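Local coordinates for protein triggering receptor expressed on myeloid cells 1 (PDB 1U9K) that amplifies inflammatory responses as a myeloid cell-surface receptor, signalling through the adapter DAP12 once activated by ligands such as PGLYRP1, HMGB1 or HSP70, at residues Y9-G14 against V109-T114; G63-K68 against V78-L83; F23-Y28 against S72-Q77; N30-W35 against R52-P57. One frame throughout, in Å; residues are numbered along the deposited sequence.

Contact 1 of 4, residues Y9-G14 against V109-T114. With ZN (zinc ion), chain C.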
# COMPACT_ATOMS: atom_id res chain seq x y z
N TYR A 9 -12.63 0.57 5.38
CA TYR A 9 -11.96 -0.07 6.50
C TYR A 9 -12.18 0.87 7.68
O TYR A 9 -11.60 1.91 7.70
CB TYR A 9 -10.47 -0.16 6.23
CG TYR A 9 -10.08 -1.34 5.33
CD1 TYR A 9 -10.42 -1.35 3.96
CD2 TYR A 9 -9.35 -2.42 5.83
CE1 TYR A 9 -10.05 -2.41 3.14
CE2 TYR A 9 -9.00 -3.50 5.01
CZ TYR A 9 -9.34 -3.49 3.67
OH TYR A 9 -8.93 -4.56 2.88
N ASP A 10 -13.00 0.45 8.64
CA ASP A 10 -13.39 1.29 9.81
C ASP A 10 -12.59 0.83 11.01
O ASP A 10 -12.68 -0.35 11.39
CB ASP A 10 -14.83 1.03 10.14
CG ASP A 10 -15.75 1.81 9.30
OD1 ASP A 10 -15.76 3.07 9.44
OD2 ASP A 10 -16.46 1.24 8.45
N LEU A 11 -11.81 1.72 11.61
CA LEU A 11 -10.97 1.30 12.71
C LEU A 11 -10.98 2.42 13.75
O LEU A 11 -11.45 3.50 13.48
CB LEU A 11 -9.53 1.04 12.25
CG LEU A 11 -9.42 -0.15 11.29
CD1 LEU A 11 -8.12 -0.06 10.65
CD2 LEU A 11 -9.61 -1.47 12.02
N VAL A 12 -10.48 2.06 14.92
CA VAL A 12 -10.37 2.94 16.05
C VAL A 12 -8.95 3.39 16.08
O VAL A 12 -8.01 2.61 15.75
CB VAL A 12 -10.74 2.25 17.34
CG1 VAL A 12 -10.75 3.25 18.47
CG2 VAL A 12 -12.09 1.65 17.19
N GLU A 13 -8.78 4.63 16.48
CA GLU A 13 -7.44 5.17 16.70
C GLU A 13 -6.60 4.32 17.68
O GLU A 13 -7.10 3.82 18.69
CB GLU A 13 -7.55 6.60 17.18
CG GLU A 13 -8.35 6.78 18.43
CD GLU A 13 -8.48 8.24 18.81
OE1 GLU A 13 -7.39 8.84 19.03
OE2 GLU A 13 -9.64 8.73 18.96
N GLY A 14 -5.33 4.10 17.31
CA GLY A 14 -4.44 3.23 18.02
C GLY A 14 -4.33 1.82 17.44
O GLY A 14 -3.41 1.07 17.77
N VAL A 109 -8.70 1.66 -0.76
CA VAL A 109 -9.03 1.45 0.63
C VAL A 109 -9.43 2.78 1.19
O VAL A 109 -8.62 3.66 1.22
CB VAL A 109 -7.73 0.99 1.40
CG1 VAL A 109 -7.99 0.90 2.82
CG2 VAL A 109 -7.23 -0.36 0.85
N ARG A 110 -10.67 2.92 1.62
CA ARG A 110 -11.17 4.11 2.30
C ARG A 110 -11.01 3.81 3.80
O ARG A 110 -11.79 3.05 4.37
CB ARG A 110 -12.63 4.40 1.94
CG ARG A 110 -13.26 5.60 2.72
CD ARG A 110 -12.64 6.95 2.46
NE ARG A 110 -12.91 7.28 1.07
CZ ARG A 110 -12.51 8.36 0.44
NH1 ARG A 110 -11.84 9.31 1.07
NH2 ARG A 110 -12.79 8.48 -0.83
N LEU A 111 -9.98 4.38 4.39
CA LEU A 111 -9.70 4.25 5.81
C LEU A 111 -10.43 5.33 6.59
O LEU A 111 -10.27 6.52 6.33
CB LEU A 111 -8.20 4.32 6.06
CG LEU A 111 -7.69 4.34 7.50
CD1 LEU A 111 -8.08 3.00 8.15
CD2 LEU A 111 -6.21 4.59 7.54
N VAL A 112 -11.26 4.88 7.51
CA VAL A 112 -11.98 5.78 8.45
C VAL A 112 -11.58 5.41 9.86
O VAL A 112 -11.91 4.36 10.34
CB VAL A 112 -13.49 5.68 8.28
CG1 VAL A 112 -14.22 6.68 9.18
CG2 VAL A 112 -13.84 5.94 6.83
N VAL A 113 -10.83 6.30 10.50
CA VAL A 113 -10.35 6.11 11.84
C VAL A 113 -11.08 7.05 12.78
O VAL A 113 -11.13 8.24 12.53
CB VAL A 113 -8.82 6.42 11.97
CG1 VAL A 113 -8.35 6.17 13.39
CG2 VAL A 113 -8.00 5.63 10.97
N THR A 114 -11.62 6.52 13.87
CA THR A 114 -12.34 7.38 14.82
C THR A 114 -11.73 7.40 16.22
O THR A 114 -10.82 6.56 16.59
CB THR A 114 -13.82 6.94 14.91
OG1 THR A 114 -13.87 5.61 15.42
CG2 THR A 114 -14.46 6.77 13.51
OXT THR A 114 -12.23 8.27 17.02
ZN ZN C . -11.37 8.10 18.78
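Y9 and L11 pair in parallel with the strand of L111 and V113 through a ladder of backbone bonds. Y9 N donates to R110 O at 2.8 Å, and Y9 O accepts from V112 N. L11 repeats the pattern: its N gives to V112 O and its O takes T114 N. The ladder runs past the strand end, where E13 N donates to T114 O at 2.8 Å. The backbone N and O of both Y9 and L11 are thus satisfied by the partner strand.

T114 is the C-terminal residue, and its two carboxylate oxygens divide their work. O serves E13 N, while T114 OXT binds a zinc ion at 2.0 Å. E13 OE2 binds the same zinc at 1.8 Å. E13 CG is set above its own main chain (chi1 58°), and from there the extended chain passes T114 O to the metal. The zinc probably offsets the closeness of two carboxylates.

D10 OD1 lies beside V112 CB at 3.6 Å, but its charge is met by R8. R110 turns away to E6. On the other sheet face, Y9 CD1 meets V109 CG1 at 3.5 Å and L11 CD1 meets L111 CD1.

In this V-type immunoglobulin domain, strand 7-11 edges the five-stranded sheet. Strand 103-113 lies between it and strand 89-96, and L17 of strand 17-22 touches Y9, L11 and L111.

Contact 2 of 4, residues G63-K68 against V78-L83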
# COMPACT_ATOMS: atom_id res chain seq x y z
N GLY A 63 8.49 4.94 8.93
CA GLY A 63 7.63 5.56 9.93
C GLY A 63 6.64 4.53 10.47
O GLY A 63 7.05 3.47 10.92
N LYS A 64 5.34 4.83 10.41
CA LYS A 64 4.32 3.86 10.86
C LYS A 64 3.91 2.87 9.79
O LYS A 64 2.94 2.10 9.98
CB LYS A 64 3.06 4.59 11.31
CG LYS A 64 2.18 5.12 10.22
CD LYS A 64 0.83 5.73 10.74
CE LYS A 64 1.02 6.91 11.74
NZ LYS A 64 -0.33 7.34 12.31
N PHE A 65 4.56 2.93 8.64
CA PHE A 65 4.20 2.07 7.51
C PHE A 65 5.17 0.87 7.46
O PHE A 65 6.37 1.03 7.69
CB PHE A 65 4.26 2.84 6.20
CG PHE A 65 3.41 4.05 6.17
CD1 PHE A 65 3.90 5.25 6.57
CD2 PHE A 65 2.11 3.97 5.74
CE1 PHE A 65 3.11 6.37 6.57
CE2 PHE A 65 1.33 5.09 5.74
CZ PHE A 65 1.83 6.29 6.18
N THR A 66 4.61 -0.29 7.17
CA THR A 66 5.39 -1.47 6.88
C THR A 66 4.81 -2.08 5.61
O THR A 66 3.61 -2.22 5.46
CB THR A 66 5.29 -2.47 8.05
OG1 THR A 66 5.95 -1.91 9.18
CG2 THR A 66 6.08 -3.75 7.74
N LEU A 67 5.68 -2.41 4.66
CA LEU A 67 5.28 -3.12 3.46
C LEU A 67 5.96 -4.42 3.46
O LEU A 67 7.21 -4.50 3.53
CB LEU A 67 5.77 -2.31 2.29
CG LEU A 67 5.15 -2.31 0.95
CD1 LEU A 67 3.67 -2.07 1.07
CD2 LEU A 67 5.85 -1.16 0.15
N LYS A 68 5.20 -5.49 3.37
CA LYS A 68 5.79 -6.80 3.26
C LYS A 68 5.58 -7.22 1.83
O LYS A 68 4.45 -7.21 1.34
CB LYS A 68 5.15 -7.76 4.22
CG LYS A 68 5.58 -7.68 5.65
CD LYS A 68 4.74 -8.72 6.43
CE LYS A 68 5.33 -9.08 7.83
NZ LYS A 68 4.88 -7.96 8.71
N VAL A 78 0.37 -4.42 3.57
CA VAL A 78 0.68 -3.13 4.14
C VAL A 78 0.16 -3.06 5.56
O VAL A 78 -0.91 -3.56 5.84
CB VAL A 78 0.03 -2.03 3.30
CG1 VAL A 78 0.33 -0.67 3.92
CG2 VAL A 78 0.51 -2.14 1.83
N GLN A 79 0.94 -2.51 6.49
CA GLN A 79 0.46 -2.27 7.84
C GLN A 79 0.75 -0.83 8.16
O GLN A 79 1.85 -0.34 7.85
CB GLN A 79 1.13 -3.15 8.84
CG GLN A 79 0.68 -4.58 8.81
CD GLN A 79 1.51 -5.42 9.75
OE1 GLN A 79 2.36 -6.21 9.31
NE2 GLN A 79 1.32 -5.21 11.05
N MET A 80 -0.21 -0.14 8.77
CA MET A 80 -0.02 1.21 9.34
C MET A 80 -0.36 1.07 10.79
O MET A 80 -1.45 0.66 11.11
CB MET A 80 -0.99 2.22 8.72
CG MET A 80 -0.77 2.44 7.27
SD MET A 80 -2.01 3.50 6.49
CE MET A 80 -1.93 4.94 7.40
N THR A 81 0.57 1.39 11.68
CA THR A 81 0.42 1.18 13.08
C THR A 81 0.01 2.47 13.73
O THR A 81 0.18 3.54 13.18
CB THR A 81 1.69 0.68 13.70
OG1 THR A 81 2.79 1.54 13.30
CG2 THR A 81 2.04 -0.71 13.17
N ASP A 82 -0.57 2.33 14.91
CA ASP A 82 -0.92 3.46 15.77
C ASP A 82 -1.72 4.47 14.96
O ASP A 82 -1.36 5.63 14.86
CB ASP A 82 0.33 4.11 16.35
CG ASP A 82 0.00 4.99 17.55
OD1 ASP A 82 -1.08 4.75 18.19
OD2 ASP A 82 0.74 5.95 17.91
N LEU A 83 -2.81 4.02 14.36
CA LEU A 83 -3.63 4.89 13.54
C LEU A 83 -4.15 6.09 14.29
O LEU A 83 -4.52 6.01 15.44
CB LEU A 83 -4.85 4.13 12.99
CG LEU A 83 -4.54 3.07 11.95
CD1 LEU A 83 -5.77 2.18 11.74
CD2 LEU A 83 -4.08 3.71 10.70
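K64 lies along T81 and D82, and it has the largest area buried here. K64 CB is 3.7 Å from T81 OG1, and K64 CD passes T81 O at 3.3 Å. A chi1 of 77° tucks the K64 chain over its own backbone and sends it along this loop. A bend at chi3 then brings K64 NZ to D82 O at 3.2 Å. NZ comes from above the carbonyl plane there. Its charge is paired with D87 in a salt bridge. The backbone joins in, since K64 O accepts from T81 N at 3.0 Å. Cutting this side chain back to alanine is likely to leave D87 without its charged mate and D82 O without this donor.

Q79 comes next. It forms a hydrogen-bonded antiparallel pair with T66: T66 N gives to Q79 O at 2.8 Å, and Q79 N gives back to T66 O. The Q79 chain is extended, and OE1 takes a weak bond from K68 NZ. T66 packs its CB near Q79 CB, while its hydroxyl bonds H61.

The other face of the hairpin is apolar. M80 lies beside F65, with M80 CG 3.6 Å from F65 CD2. Its sulfur makes an oblique Met-aromatic contact, M80 SD lying 4.9 Å from the F65 ring centroid. L67 CD1 and V78 CG2 are pressed tightly together.

The two strands are the inner pair of the four-stranded sheet, flanked by 17-22 and 58-62. V78 and M80 pack on W35 of strand 32-37, and F65 and L67 meet V48 of strand 45-49.

Contact 3 of 4, residues F23-Y28 against S72-Q77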
# COMPACT_ATOMS: atom_id res chain seq x y z
N PHE A 23 -0.83 -9.34 -6.14
CA PHE A 23 -0.33 -8.87 -7.42
C PHE A 23 -0.06 -10.04 -8.35
O PHE A 23 0.27 -11.14 -7.92
CB PHE A 23 0.89 -7.96 -7.31
CG PHE A 23 2.13 -8.61 -6.74
CD1 PHE A 23 3.03 -9.20 -7.58
CD2 PHE A 23 2.39 -8.57 -5.39
CE1 PHE A 23 4.17 -9.80 -7.08
CE2 PHE A 23 3.51 -9.16 -4.88
CZ PHE A 23 4.41 -9.78 -5.74
N ASN A 24 -0.19 -9.79 -9.64
CA ASN A 24 0.07 -10.82 -10.64
C ASN A 24 1.58 -11.02 -10.80
O ASN A 24 2.27 -10.14 -11.34
CB ASN A 24 -0.58 -10.36 -11.95
CG ASN A 24 -0.36 -11.31 -13.06
OD1 ASN A 24 0.66 -11.98 -13.11
ND2 ASN A 24 -1.31 -11.40 -13.96
N ILE A 25 2.09 -12.18 -10.37
CA ILE A 25 3.53 -12.48 -10.38
C ILE A 25 4.06 -12.61 -11.78
O ILE A 25 5.23 -12.33 -11.99
CB ILE A 25 3.87 -13.80 -9.56
CG1 ILE A 25 4.00 -13.49 -8.10
CG2 ILE A 25 5.19 -14.51 -10.04
CD1 ILE A 25 5.44 -13.26 -7.65
N MET A 26 3.25 -13.07 -12.72
CA MET A 26 3.72 -13.19 -14.09
C MET A 26 4.10 -11.84 -14.67
O MET A 26 5.01 -11.79 -15.48
CB MET A 26 2.67 -13.88 -14.96
CG MET A 26 2.30 -15.28 -14.50
SD MET A 26 1.28 -16.16 -15.71
CE MET A 26 2.48 -16.44 -17.01
N LYS A 27 3.37 -10.80 -14.31
CA LYS A 27 3.60 -9.46 -14.84
C LYS A 27 4.53 -8.60 -14.01
O LYS A 27 5.34 -7.82 -14.53
CB LYS A 27 2.26 -8.74 -14.98
CG LYS A 27 1.34 -9.34 -16.05
CD LYS A 27 0.54 -8.27 -16.78
CE LYS A 27 -0.74 -7.92 -16.08
NZ LYS A 27 -1.93 -8.25 -16.96
N TYR A 28 4.43 -8.72 -12.70
CA TYR A 28 4.97 -7.71 -11.80
C TYR A 28 5.98 -8.28 -10.85
O TYR A 28 6.27 -7.63 -9.89
CB TYR A 28 3.85 -7.00 -11.03
CG TYR A 28 2.84 -6.38 -11.94
CD1 TYR A 28 3.22 -5.44 -12.91
CD2 TYR A 28 1.51 -6.72 -11.85
CE1 TYR A 28 2.29 -4.86 -13.72
CE2 TYR A 28 0.54 -6.11 -12.69
CZ TYR A 28 0.95 -5.19 -13.60
OH TYR A 28 0.04 -4.61 -14.43
N SER A 72 6.28 -15.21 -2.72
CA SER A 72 5.88 -16.58 -2.52
C SER A 72 4.36 -16.77 -2.44
O SER A 72 3.90 -17.81 -2.82
CB SER A 72 6.46 -17.13 -1.21
OG SER A 72 6.18 -18.52 -1.18
N GLU A 73 3.64 -15.76 -2.00
CA GLU A 73 2.16 -15.79 -1.90
C GLU A 73 1.51 -14.85 -2.92
O GLU A 73 0.32 -14.61 -2.85
CB GLU A 73 1.70 -15.41 -0.47
CG GLU A 73 2.05 -16.36 0.67
CD GLU A 73 1.62 -15.85 2.07
OE1 GLU A 73 1.01 -14.77 2.21
OE2 GLU A 73 1.96 -16.40 3.07
N ALA A 74 2.31 -14.29 -3.82
CA ALA A 74 1.90 -13.29 -4.80
C ALA A 74 1.12 -12.18 -4.09
O ALA A 74 0.02 -11.82 -4.50
CB ALA A 74 1.05 -13.94 -5.87
N MET A 75 1.71 -11.64 -3.02
CA MET A 75 1.03 -10.79 -2.05
C MET A 75 1.97 -9.64 -1.61
O MET A 75 3.15 -9.83 -1.33
CB MET A 75 0.61 -11.64 -0.82
CG MET A 75 -0.06 -10.91 0.36
SD MET A 75 -1.61 -10.14 -0.17
CE MET A 75 -2.58 -11.56 -0.92
N LEU A 76 1.41 -8.45 -1.54
CA LEU A 76 2.03 -7.34 -0.84
C LEU A 76 1.15 -7.03 0.36
O LEU A 76 -0.05 -6.82 0.15
CB LEU A 76 1.97 -6.17 -1.80
CG LEU A 76 2.63 -4.87 -1.43
CD1 LEU A 76 4.14 -5.08 -1.50
CD2 LEU A 76 2.19 -3.79 -2.41
N GLN A 77 1.67 -7.02 1.57
CA GLN A 77 0.86 -6.63 2.75
C GLN A 77 1.32 -5.30 3.31
O GLN A 77 2.51 -5.09 3.55
CB GLN A 77 1.00 -7.66 3.87
CG GLN A 77 0.10 -7.42 5.04
CD GLN A 77 0.23 -8.49 6.06
OE1 GLN A 77 -0.41 -9.53 5.95
NE2 GLN A 77 1.06 -8.26 7.05
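F23 and A74 are joined by a backbone hydrogen bond, the one polar link across this contact. F23 N donates to A74 O at 3.1 Å, with the N-H well aimed at 163°.

The packing is made by the F23 ring. With chi1 at 65° the ring swings across to the backbone of A74-L76. One face lies over A74 C, off centre. F23 CE2 approaches M75 N at 3.6 Å, while L76 N sits at the ring edge. L76 CB is a looser neighbour, 4.3 Å from F23 CD2.

The strand of L76 begins at a G1 beta bulge, in which A74 and M75 both face D70. A74 takes left-handed backbone angles, as the first residue of such a bulge commonly does. Strand 75-80 pairs with 65-70 and with 17-22 in the four-stranded sheet of the immunoglobulin sandwich, and F23 directly follows strand 17-22. The F23 ring also meets the H69 ring, their planes nearly parallel, and K33 makes a cation-pi contact with it. A leucine in place of F23 would probably lose the ring contact with H69 and the cation-pi partner of K33.

A second apolar touch lies farther along: I25 CG1 meets A74 CB at 3.7 Å. A74 CB also lies 3.6 Å from F23 O.

The helix bonds stay within 23-28. N24 is the N-cap of helix 25-28, and N24 OD1 accepts from K27 N at 3.2 Å. The bond from M26 N to the same oxygen is weak.

Contact 4 of 4, residues N30-W35 against R52-P57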
# COMPACT_ATOMS: atom_id res chain seq x y z
N ASN A 30 9.20 -8.49 -11.11
CA ASN A 30 10.37 -7.60 -11.09
C ASN A 30 9.96 -6.11 -11.18
O ASN A 30 10.62 -5.28 -11.85
CB ASN A 30 11.34 -8.00 -12.21
CG ASN A 30 12.76 -7.46 -11.97
OD1 ASN A 30 13.05 -7.04 -10.85
ND2 ASN A 30 13.62 -7.45 -13.00
N SER A 31 8.85 -5.77 -10.58
CA SER A 31 8.41 -4.40 -10.52
C SER A 31 8.42 -3.94 -9.08
O SER A 31 8.20 -4.72 -8.12
CB SER A 31 6.98 -4.23 -11.09
OG SER A 31 6.93 -4.60 -12.44
N GLN A 32 8.64 -2.65 -8.92
CA GLN A 32 8.47 -2.00 -7.66
C GLN A 32 6.96 -1.87 -7.30
O GLN A 32 6.07 -1.70 -8.18
CB GLN A 32 9.13 -0.61 -7.71
CG GLN A 32 9.34 0.01 -6.38
CD GLN A 32 10.28 1.22 -6.46
OE1 GLN A 32 10.25 1.96 -7.44
NE2 GLN A 32 11.11 1.41 -5.44
N LYS A 33 6.70 -1.93 -6.00
CA LYS A 33 5.36 -1.72 -5.46
C LYS A 33 5.37 -0.62 -4.43
O LYS A 33 6.39 -0.29 -3.84
CB LYS A 33 4.76 -3.00 -4.90
CG LYS A 33 4.61 -4.11 -5.96
CD LYS A 33 5.67 -5.14 -5.84
CE LYS A 33 5.58 -6.23 -6.92
NZ LYS A 33 6.83 -6.93 -7.04
N ALA A 34 4.20 -0.02 -4.23
CA ALA A 34 4.09 1.10 -3.35
C ALA A 34 2.72 1.17 -2.71
O ALA A 34 1.71 0.70 -3.25
CB ALA A 34 4.37 2.36 -4.05
N TRP A 35 2.71 1.82 -1.56
CA TRP A 35 1.49 2.26 -0.88
C TRP A 35 1.37 3.77 -1.02
O TRP A 35 2.32 4.46 -0.77
CB TRP A 35 1.61 1.92 0.59
CG TRP A 35 0.41 2.24 1.50
CD1 TRP A 35 0.46 2.99 2.62
CD2 TRP A 35 -0.92 1.69 1.45
NE1 TRP A 35 -0.74 2.99 3.26
CE2 TRP A 35 -1.61 2.18 2.57
CE3 TRP A 35 -1.59 0.80 0.59
CZ2 TRP A 35 -2.91 1.85 2.84
CZ3 TRP A 35 -2.90 0.47 0.85
CH2 TRP A 35 -3.55 1.00 1.96
N ARG A 52 15.02 -2.76 -4.36
CA ARG A 52 15.69 -3.70 -5.22
C ARG A 52 16.44 -4.73 -4.38
O ARG A 52 16.92 -4.38 -3.30
CB ARG A 52 16.68 -2.97 -6.17
CG ARG A 52 16.06 -2.69 -7.57
CD ARG A 52 16.93 -1.89 -8.55
NE ARG A 52 16.11 -1.32 -9.63
CZ ARG A 52 15.49 -0.12 -9.61
NH1 ARG A 52 15.56 0.70 -8.55
NH2 ARG A 52 14.76 0.27 -10.66
N PRO A 53 16.59 -5.98 -4.85
CA PRO A 53 16.01 -6.50 -6.11
C PRO A 53 14.54 -6.76 -5.94
O PRO A 53 14.12 -7.32 -4.90
CB PRO A 53 16.73 -7.84 -6.31
CG PRO A 53 17.77 -7.88 -5.33
CD PRO A 53 17.40 -7.00 -4.17
N PHE A 54 13.75 -6.33 -6.92
CA PHE A 54 12.32 -6.25 -6.73
C PHE A 54 11.65 -7.61 -6.70
O PHE A 54 10.51 -7.71 -6.21
CB PHE A 54 11.69 -5.43 -7.83
CG PHE A 54 12.05 -3.98 -7.76
CD1 PHE A 54 11.97 -3.31 -6.55
CD2 PHE A 54 12.41 -3.27 -8.90
CE1 PHE A 54 12.32 -1.98 -6.45
CE2 PHE A 54 12.72 -1.97 -8.82
CZ PHE A 54 12.71 -1.31 -7.57
N THR A 55 12.34 -8.63 -7.22
CA THR A 55 11.81 -10.00 -7.17
C THR A 55 11.98 -10.68 -5.77
O THR A 55 11.38 -11.73 -5.53
CB THR A 55 12.53 -10.89 -8.18
OG1 THR A 55 13.95 -10.81 -7.96
CG2 THR A 55 12.34 -10.45 -9.62
N ARG A 56 12.77 -10.10 -4.88
CA ARG A 56 13.12 -10.76 -3.65
C ARG A 56 12.11 -10.45 -2.55
O ARG A 56 11.63 -9.38 -2.50
CB ARG A 56 14.55 -10.39 -3.24
CG ARG A 56 15.56 -10.93 -4.22
CD ARG A 56 15.49 -12.47 -4.53
NE ARG A 56 15.27 -13.24 -3.30
CZ ARG A 56 15.42 -14.55 -3.16
NH1 ARG A 56 15.80 -15.30 -4.19
NH2 ARG A 56 15.18 -15.09 -1.96
N PRO A 57 11.76 -11.43 -1.71
CA PRO A 57 10.91 -11.13 -0.54
C PRO A 57 11.57 -10.06 0.34
O PRO A 57 12.79 -10.06 0.47
CB PRO A 57 10.90 -12.45 0.22
CG PRO A 57 11.29 -13.46 -0.69
CD PRO A 57 12.10 -12.85 -1.80
O HOH W 1 15.10 -5.54 -9.46
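F54 and Q32 form the tight part of this contact. F54 is buried and carries the largest area of the contact. Q32 CB lies over one face of the F54 ring, 3.8 Å from the centroid and 20° off the normal, a CH-pi contact. Q32 CG follows at 3.6 Å from F54 CE1. With CG anti to the backbone N (chi1 -164°) and the chain extended beyond it, Q32 carries its amide alongside F54 CE1 and CZ. The amide and ring planes stand 44° apart. Q32 NE2 is held by T50 O. The opposite face of the F54 ring has R52 CG against it, and F54 CE2 sits over the R52 guanidinium. The ring is therefore sandwiched between two side chains. At its root, F54 CB touches S31 O at 3.6 Å.

The outer side is looser. N30 and T55 are exposed and meet through T55 CG2, 3.7 Å from both N30 CB and N30 OD1. Water joins the two segments here: it donates to N30 OD1 at 2.9 Å and accepts from F54 N at 3.0 Å. K33 NZ stays 3.9 Å from F54 O. It instead binds S31 O within its own segment, as well as Y28 O.

The loop carries a type I turn from P53 to R56, closed by R56 N to P53 O, and a cis peptide precedes P53. No direct hydrogen bond crosses between the segments. Their union rests on van der Waals packing, chiefly of the F54 ring, and one water bridge, so the ring probably supplies most of the hold between the loop and the start of strand 32-37.

All four contacts belong to one V-type immunoglobulin domain. Contact 1 is at one end, with contacts 3 and 4 beyond the chain's centre; its centre lies about 26 Å and 27 Å from theirs. Contact 2 lies between and touches all the others. It meets contact 1 where L11 CD1 packs on L83 CD1 at 3.4 Å. It shares strand 75-80 with contact 3, and reaches contact 4 through W35, whose NE1 is 3.5 Å from M80 SD. Contacts 3 and 4 have centres about 10 Å apart and meet at K33, with K33 NZ 3.0 Å from Y28 O. Contact 1 holds the E13 and T114 zinc site; a different bound zinc lies about 4 Å from the S31 side chain, at the contact 4 end.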